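Local coordinates for cAMP-dependent protein kinase regulatory subunit (Saccharomyces cerevisiae, PDB 6XQK) that is the regulatory subunit of yeast protein kinase A, which probably holds the catalytic subunit in check until cAMP binds, and here contributes its dimerization/docking domain, at residues E13-L16 against F17-I21; F32-N35 against Y36-R40. All blocks are in the same frame, centred on the assembly; numbering follows the deposited sequence.

Each contact is one run of a single helix: contact 1 lies on helix 8-24 and contact 2 on helix 29-49. Their centres are 11 Å apart, and the runs touch. Glu13 OE2 and Arg40 NH2 form a salt bridge of 2.8 Å, and Leu16 CB packs 3.5 Å from Tyr36 OH. Contact 1 is the more exposed, though Glu13 and Phe17 are buried. Contact 2 buries Ser33, Ala34 and Phe37. Contact 1 adds a solvent-side amide bridge to its i to i+4 backbone bonds. Contact 2 joins its segments by backbone bonds and by side chains lying on carbonyl oxygens; its aromatic rings turn to the other helix and the second subunit.

Contact 1: residues E13-L16 against F17-I21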
ATOM      1  N   GLU A  13      -0.714 -13.109  13.010  1.00 23.17           N
ATOM      2  CA  GLU A  13      -0.454 -12.395  11.760  1.00 23.27           C
ATOM      3  C   GLU A  13       1.042 -12.332  11.418  1.00 23.22           C
ATOM      4  O   GLU A  13       1.418 -12.376  10.242  1.00 23.49           O
ATOM      5  CB  GLU A  13      -1.034 -10.978  11.805  1.00 24.94           C
ATOM      6  CG  GLU A  13      -2.536 -10.934  11.826  1.00 28.28           C
ATOM      7  CD  GLU A  13      -3.230 -11.150  10.491  1.00 32.50           C
ATOM      8  OE1 GLU A  13      -2.567 -11.430   9.462  1.00 30.63           O
ATOM      9  OE2 GLU A  13      -4.473 -11.025  10.487  1.00 34.59           O
ATOM     10  N   LEU A  14       1.885 -12.236  12.441  1.00 22.88           N
ATOM     11  CA  LEU A  14       3.327 -12.220  12.247  1.00 23.30           C
ATOM     12  C   LEU A  14       3.814 -13.602  11.820  1.00 23.15           C
ATOM     13  O   LEU A  14       4.655 -13.699  10.939  1.00 23.61           O
ATOM     14  CB  LEU A  14       4.034 -11.756  13.521  1.00 23.76           C
ATOM     15  CG  LEU A  14       5.529 -11.601  13.419  1.00 25.27           C
ATOM     16  CD1 LEU A  14       5.909 -10.558  12.394  1.00 25.51           C
ATOM     17  CD2 LEU A  14       6.122 -11.241  14.761  1.00 25.46           C
ATOM     18  N   GLN A  15       3.249 -14.677  12.393  1.00 22.48           N
ATOM     19  CA  GLN A  15       3.616 -16.049  12.035  1.00 22.05           C
ATOM     20  C   GLN A  15       3.189 -16.366  10.591  1.00 21.84           C
ATOM     21  O   GLN A  15       3.918 -17.026   9.861  1.00 21.71           O
ATOM     22  CB  GLN A  15       3.028 -17.051  13.037  1.00 23.45           C
ATOM     23  CG  GLN A  15       3.697 -18.426  13.037  1.00 28.63           C
ATOM     24  CD  GLN A  15       5.215 -18.420  13.275  1.00 35.48           C
ATOM     25  OE1 GLN A  15       5.709 -18.052  14.357  1.00 38.78           O
ATOM     26  NE2 GLN A  15       6.000 -18.851  12.278  1.00 33.95           N
ATOM     27  N   LEU A  16       2.029 -15.870  10.169  1.00 21.63           N
ATOM     28  CA  LEU A  16       1.548 -16.066   8.802  1.00 20.86           C
ATOM     29  C   LEU A  16       2.475 -15.352   7.799  1.00 21.63           C
ATOM     30  O   LEU A  16       2.774 -15.878   6.715  1.00 21.63           O
ATOM     31  CB  LEU A  16       0.131 -15.497   8.667  1.00 20.21           C
ATOM     32  CG  LEU A  16      -1.052 -16.360   9.085  1.00 20.98           C
ATOM     33  CD1 LEU A  16      -2.346 -15.689   8.667  1.00 21.41           C
ATOM     34  CD2 LEU A  16      -0.983 -17.743   8.462  1.00 21.55           C
ATOM     35  N   PHE A  17       2.912 -14.138   8.160  1.00 22.61           N
ATOM     36  CA  PHE A  17       3.818 -13.344   7.333  1.00 24.32           C
ATOM     37  C   PHE A  17       5.188 -14.007   7.241  1.00 26.09           C
ATOM     38  O   PHE A  17       5.685 -14.207   6.143  1.00 26.82           O
ATOM     39  CB  PHE A  17       3.927 -11.923   7.872  1.00 24.32           C
ATOM     40  CG  PHE A  17       4.994 -11.095   7.212  1.00 25.29           C
ATOM     41  CD1 PHE A  17       4.925 -10.793   5.866  1.00 26.38           C
ATOM     42  CD2 PHE A  17       6.033 -10.557   7.955  1.00 26.35           C
ATOM     43  CE1 PHE A  17       5.890  -9.993   5.265  1.00 27.18           C
ATOM     44  CE2 PHE A  17       6.994  -9.763   7.357  1.00 27.27           C
ATOM     45  CZ  PHE A  17       6.923  -9.496   6.010  1.00 27.01           C
ATOM     46  N   GLN A  18       5.769 -14.416   8.374  1.00 26.82           N
ATOM     47  CA  GLN A  18       7.062 -15.093   8.394  1.00 27.47           C
ATOM     48  C   GLN A  18       7.030 -16.388   7.573  1.00 26.06           C
ATOM     49  O   GLN A  18       8.022 -16.715   6.920  1.00 24.95           O
ATOM     50  CB  GLN A  18       7.490 -15.392   9.833  1.00 30.59           C
ATOM     51  CG  GLN A  18       7.978 -14.174  10.572  1.00 36.39           C
ATOM     52  CD  GLN A  18       8.220 -14.454  12.042  1.00 45.09           C
ATOM     53  OE1 GLN A  18       8.069 -13.572  12.885  1.00 47.79           O
ATOM     54  NE2 GLN A  18       8.620 -15.674  12.403  1.00 47.61           N
ATOM     55  N   ASN A  19       5.889 -17.102   7.591  1.00 25.49           N
ATOM     56  CA  ASN A  19       5.711 -18.326   6.823  1.00 25.20           C
ATOM     57  C   ASN A  19       5.716 -18.021   5.324  1.00 26.12           C
ATOM     58  O   ASN A  19       6.291 -18.780   4.543  1.00 26.39           O
ATOM     59  CB  ASN A  19       4.413 -19.013   7.218  1.00 25.07           C
ATOM     60  CG  ASN A  19       4.467 -19.708   8.552  1.00 26.40           C
ATOM     61  OD1 ASN A  19       5.528 -19.776   9.206  1.00 25.99           O
ATOM     62  ND2 ASN A  19       3.311 -20.230   8.989  1.00 26.32           N
ATOM     63  N   GLU A  20       5.081 -16.910   4.925  1.00 26.33           N
ATOM     64  CA  GLU A  20       5.027 -16.468   3.537  1.00 27.43           C
ATOM     65  C   GLU A  20       6.402 -16.062   3.006  1.00 27.72           C
ATOM     66  O   GLU A  20       6.747 -16.389   1.875  1.00 27.33           O
ATOM     67  CB  GLU A  20       4.036 -15.296   3.392  1.00 30.38           C
ATOM     68  CG  GLU A  20       2.599 -15.751   3.263  1.00 37.49           C
ATOM     69  CD  GLU A  20       2.371 -16.620   2.046  1.00 47.42           C
ATOM     70  OE1 GLU A  20       2.816 -16.225   0.942  1.00 50.20           O
ATOM     71  OE2 GLU A  20       1.785 -17.715   2.204  1.00 50.84           O
ATOM     72  N   ILE A  21       7.185 -15.364   3.833  1.00 28.13           N
ATOM     73  CA  ILE A  21       8.542 -14.937   3.494  1.00 28.98           C
ATOM     74  C   ILE A  21       9.427 -16.155   3.300  1.00 30.39           C
ATOM     75  O   ILE A  21      10.194 -16.201   2.343  1.00 30.90           O
ATOM     76  CB  ILE A  21       9.125 -14.026   4.610  1.00 28.77           C
ATOM     77  CG1 ILE A  21       8.365 -12.708   4.721  1.00 27.98           C
ATOM     78  CG2 ILE A  21      10.633 -13.798   4.443  1.00 29.23           C
ATOM     79  CD1 ILE A  21       8.371 -11.915   3.478  1.00 28.42           C
TER
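Residues 13-21 are two and a half turns of helix 8-24, the first helix of the dimerization/docking domain, and they meet through i to i+4 pairs. Phe17 N bonds to Glu13 O, Gln18 N to Leu14 O, Asn19 N to Gln15 O and Glu20 N to Leu16 O.

On the exposed side, Gln15 NE2 donates to Asn19 OD1 at 3.2 Å. The acceptor lies in the plane of the Gln15 amide, but NE2 sits above the carbonyl plane of Asn19, and the two amides are turned 51° apart. The bend of Gln15 at chi2 (56°) carries NE2 along the helix to this bond.

Next to it, the branched end of Leu14 rests against the Gln18 amide, with Leu14 CG 3.3 Å from Gln18 OE1. Leu14 CD1 also lies at the edge of the Phe17 ring, 4.4 Å from Phe17 CD2. Ile21 CG1 stands over one face of that ring, toward its rim.

Phe17 also meets Phe37 of helix 29-49 and Phe17 of the second subunit. One side of the helix thus carries polar amides and another packs against protein, as in an amphipathic helix of an RIIa-type dimerization domain.

Contact 2: residues F32-N35 against Y36-R40; sequences FSAN and YFNKR
This is a local contact within helix 29-49, the second helix of the domain, on a run that faces both helix 8-24 and other subunits. Tyr36 N bonds to Phe32 O, Phe37 N to Ser33 O, Asn38 N to Ala34 O (2.9 Å) and Lys39 N to Asn35 O.

The side chains lean on the same carbonyls. Phe37 CD2 comes obliquely to 3.3 Å from Ser33 O. Asn38 CG is anti to its carbonyl carbon (chi1 -74°), which lays the amide back over Ala34 O. Asn38 ND2 is 3.0 Å from Ala34 O, at too poor an angle to bond, and instead donates to Asn38 OD1 of the second subunit. An alanine here would lose this amide and would probably leave the asparagine of the second subunit without that partner.

Tyr36 CD2 sits 3.7 Å above the centre of the Phe37 ring, and Phe37 CE1 lies in the plane of the Tyr36 ring, at its edge. The two rings are neighbours within 36-40. Phe32 packs on Ile21 of helix 8-24, and Phe37 on Ser33 of the second subunit. Such a helix, with aromatic residues at the interface, fits the helical RIIa dimerization fold.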
ATOM      1  N   PHE A  32       7.377  -7.400  -1.781  1.00 22.09           N
ATOM      2  CA  PHE A  32       6.587  -8.574  -1.434  1.00 22.88           C
ATOM      3  C   PHE A  32       5.808  -8.328  -0.138  1.00 22.62           C
ATOM      4  O   PHE A  32       4.625  -8.687  -0.052  1.00 23.22           O
ATOM      5  CB  PHE A  32       7.505  -9.796  -1.243  1.00 23.39           C
ATOM      6  CG  PHE A  32       6.787 -11.065  -0.838  1.00 24.59           C
ATOM      7  CD1 PHE A  32       6.562 -11.358   0.492  1.00 25.85           C
ATOM      8  CD2 PHE A  32       6.364 -11.973  -1.789  1.00 25.70           C
ATOM      9  CE1 PHE A  32       5.889 -12.512   0.863  1.00 27.16           C
ATOM     10  CE2 PHE A  32       5.700 -13.132  -1.415  1.00 26.85           C
ATOM     11  CZ  PHE A  32       5.478 -13.402  -0.090  1.00 26.95           C
ATOM     12  N   SER A  33       6.486  -7.753   0.874  1.00 21.00           N
ATOM     13  CA  SER A  33       5.885  -7.499   2.173  1.00 20.28           C
ATOM     14  C   SER A  33       4.792  -6.440   2.105  1.00 18.14           C
ATOM     15  O   SER A  33       3.747  -6.631   2.700  1.00 18.79           O
ATOM     16  CB  SER A  33       6.947  -7.104   3.187  1.00 22.52           C
ATOM     17  OG  SER A  33       7.945  -8.105   3.232  1.00 26.00           O
ATOM     18  N   ALA A  34       5.000  -5.359   1.353  1.00 15.83           N
ATOM     19  CA  ALA A  34       3.976  -4.334   1.175  1.00 14.58           C
ATOM     20  C   ALA A  34       2.765  -4.952   0.445  1.00 14.87           C
ATOM     21  O   ALA A  34       1.640  -4.779   0.900  1.00 14.24           O
ATOM     22  CB  ALA A  34       4.524  -3.153   0.382  1.00 13.24           C
ATOM     23  N   ASN A  35       3.008  -5.733  -0.627  1.00 15.03           N
ATOM     24  CA  ASN A  35       1.922  -6.383  -1.346  1.00 16.58           C
ATOM     25  C   ASN A  35       1.132  -7.339  -0.452  1.00 17.31           C
ATOM     26  O   ASN A  35      -0.099  -7.386  -0.540  1.00 17.76           O
ATOM     27  CB  ASN A  35       2.443  -7.118  -2.573  1.00 17.60           C
ATOM     28  CG  ASN A  35       2.921  -6.219  -3.687  1.00 19.96           C
ATOM     29  OD1 ASN A  35       2.845  -4.986  -3.622  1.00 21.82           O
ATOM     30  ND2 ASN A  35       3.448  -6.814  -4.729  1.00 19.51           N
ATOM     31  N   TYR A  36       1.842  -8.084   0.414  1.00 17.23           N
ATOM     32  CA  TYR A  36       1.222  -9.028   1.338  1.00 17.88           C
ATOM     33  C   TYR A  36       0.260  -8.324   2.349  1.00 18.11           C
ATOM     34  O   TYR A  36      -0.899  -8.743   2.528  1.00 18.50           O
ATOM     35  CB  TYR A  36       2.311  -9.839   2.083  1.00 18.07           C
ATOM     36  CG  TYR A  36       1.739 -10.755   3.154  1.00 18.69           C
ATOM     37  CD1 TYR A  36       1.262 -12.022   2.834  1.00 19.18           C
ATOM     38  CD2 TYR A  36       1.606 -10.326   4.469  1.00 19.14           C
ATOM     39  CE1 TYR A  36       0.645 -12.826   3.787  1.00 19.74           C
ATOM     40  CE2 TYR A  36       1.028 -11.138   5.441  1.00 20.06           C
ATOM     41  CZ  TYR A  36       0.553 -12.392   5.098  1.00 20.90           C
ATOM     42  OH  TYR A  36      -0.033 -13.182   6.057  1.00 21.87           O
ATOM     43  N   PHE A  37       0.752  -7.275   3.013  1.00 16.84           N
ATOM     44  CA  PHE A  37      -0.024  -6.550   4.013  1.00 16.22           C
ATOM     45  C   PHE A  37      -1.160  -5.744   3.418  1.00 16.77           C
ATOM     46  O   PHE A  37      -2.251  -5.688   4.009  1.00 17.12           O
ATOM     47  CB  PHE A  37       0.888  -5.708   4.899  1.00 15.11           C
ATOM     48  CG  PHE A  37       1.584  -6.604   5.901  1.00 14.95           C
ATOM     49  CD1 PHE A  37       0.854  -7.324   6.843  1.00 15.40           C
ATOM     50  CD2 PHE A  37       2.947  -6.776   5.865  1.00 15.08           C
ATOM     51  CE1 PHE A  37       1.489  -8.157   7.754  1.00 15.86           C
ATOM     52  CE2 PHE A  37       3.579  -7.619   6.779  1.00 16.07           C
ATOM     53  CZ  PHE A  37       2.843  -8.312   7.705  1.00 15.79           C
ATOM     54  N   ASN A  38      -0.952  -5.197   2.217  1.00 16.64           N
ATOM     55  CA  ASN A  38      -2.003  -4.496   1.507  1.00 17.27           C
ATOM     56  C   ASN A  38      -3.105  -5.484   1.095  1.00 18.71           C
ATOM     57  O   ASN A  38      -4.281  -5.098   1.084  1.00 19.59           O
ATOM     58  CB  ASN A  38      -1.451  -3.782   0.299  1.00 18.41           C
ATOM     59  CG  ASN A  38      -0.669  -2.534   0.637  1.00 22.56           C
ATOM     60  OD1 ASN A  38      -0.972  -1.804   1.583  1.00 23.91           O
ATOM     61  ND2 ASN A  38       0.357  -2.246  -0.132  1.00 23.20           N
ATOM     62  N   LYS A  39      -2.744  -6.756   0.779  1.00 18.24           N
ATOM     63  CA  LYS A  39      -3.718  -7.787   0.432  1.00 17.78           C
ATOM     64  C   LYS A  39      -4.441  -8.285   1.686  1.00 17.35           C
ATOM     65  O   LYS A  39      -5.639  -8.532   1.612  1.00 18.10           O
ATOM     66  CB  LYS A  39      -3.076  -8.954  -0.306  1.00 19.44           C
ATOM     67  CG  LYS A  39      -4.110  -9.912  -0.881  1.00 23.37           C
ATOM     68  CD  LYS A  39      -3.461 -11.104  -1.592  1.00 28.60           C
ATOM     69  CE  LYS A  39      -4.502 -12.058  -2.090  1.00 31.08           C
ATOM     70  NZ  LYS A  39      -5.462 -11.328  -2.932  1.00 33.49           N
ATOM     71  N   ARG A  40      -3.756  -8.399   2.841  1.00 16.11           N
ATOM     72  CA  ARG A  40      -4.423  -8.805   4.085  1.00 15.95           C
ATOM     73  C   ARG A  40      -5.485  -7.771   4.486  1.00 16.04           C
ATOM     74  O   ARG A  40      -6.562  -8.131   4.962  1.00 16.83           O
ATOM     75  CB  ARG A  40      -3.400  -8.983   5.223  1.00 17.46           C
ATOM     76  CG  ARG A  40      -2.544 -10.251   5.125  1.00 19.45           C
ATOM     77  CD  ARG A  40      -3.356 -11.532   5.309  1.00 20.42           C
ATOM     78  NE  ARG A  40      -4.001 -11.611   6.627  1.00 24.77           N
ATOM     79  CZ  ARG A  40      -5.325 -11.579   6.839  1.00 27.28           C
ATOM     80  NH1 ARG A  40      -6.169 -11.488   5.817  1.00 27.67           N
ATOM     81  NH2 ARG A  40      -5.810 -11.639   8.074  1.00 25.65           N
TER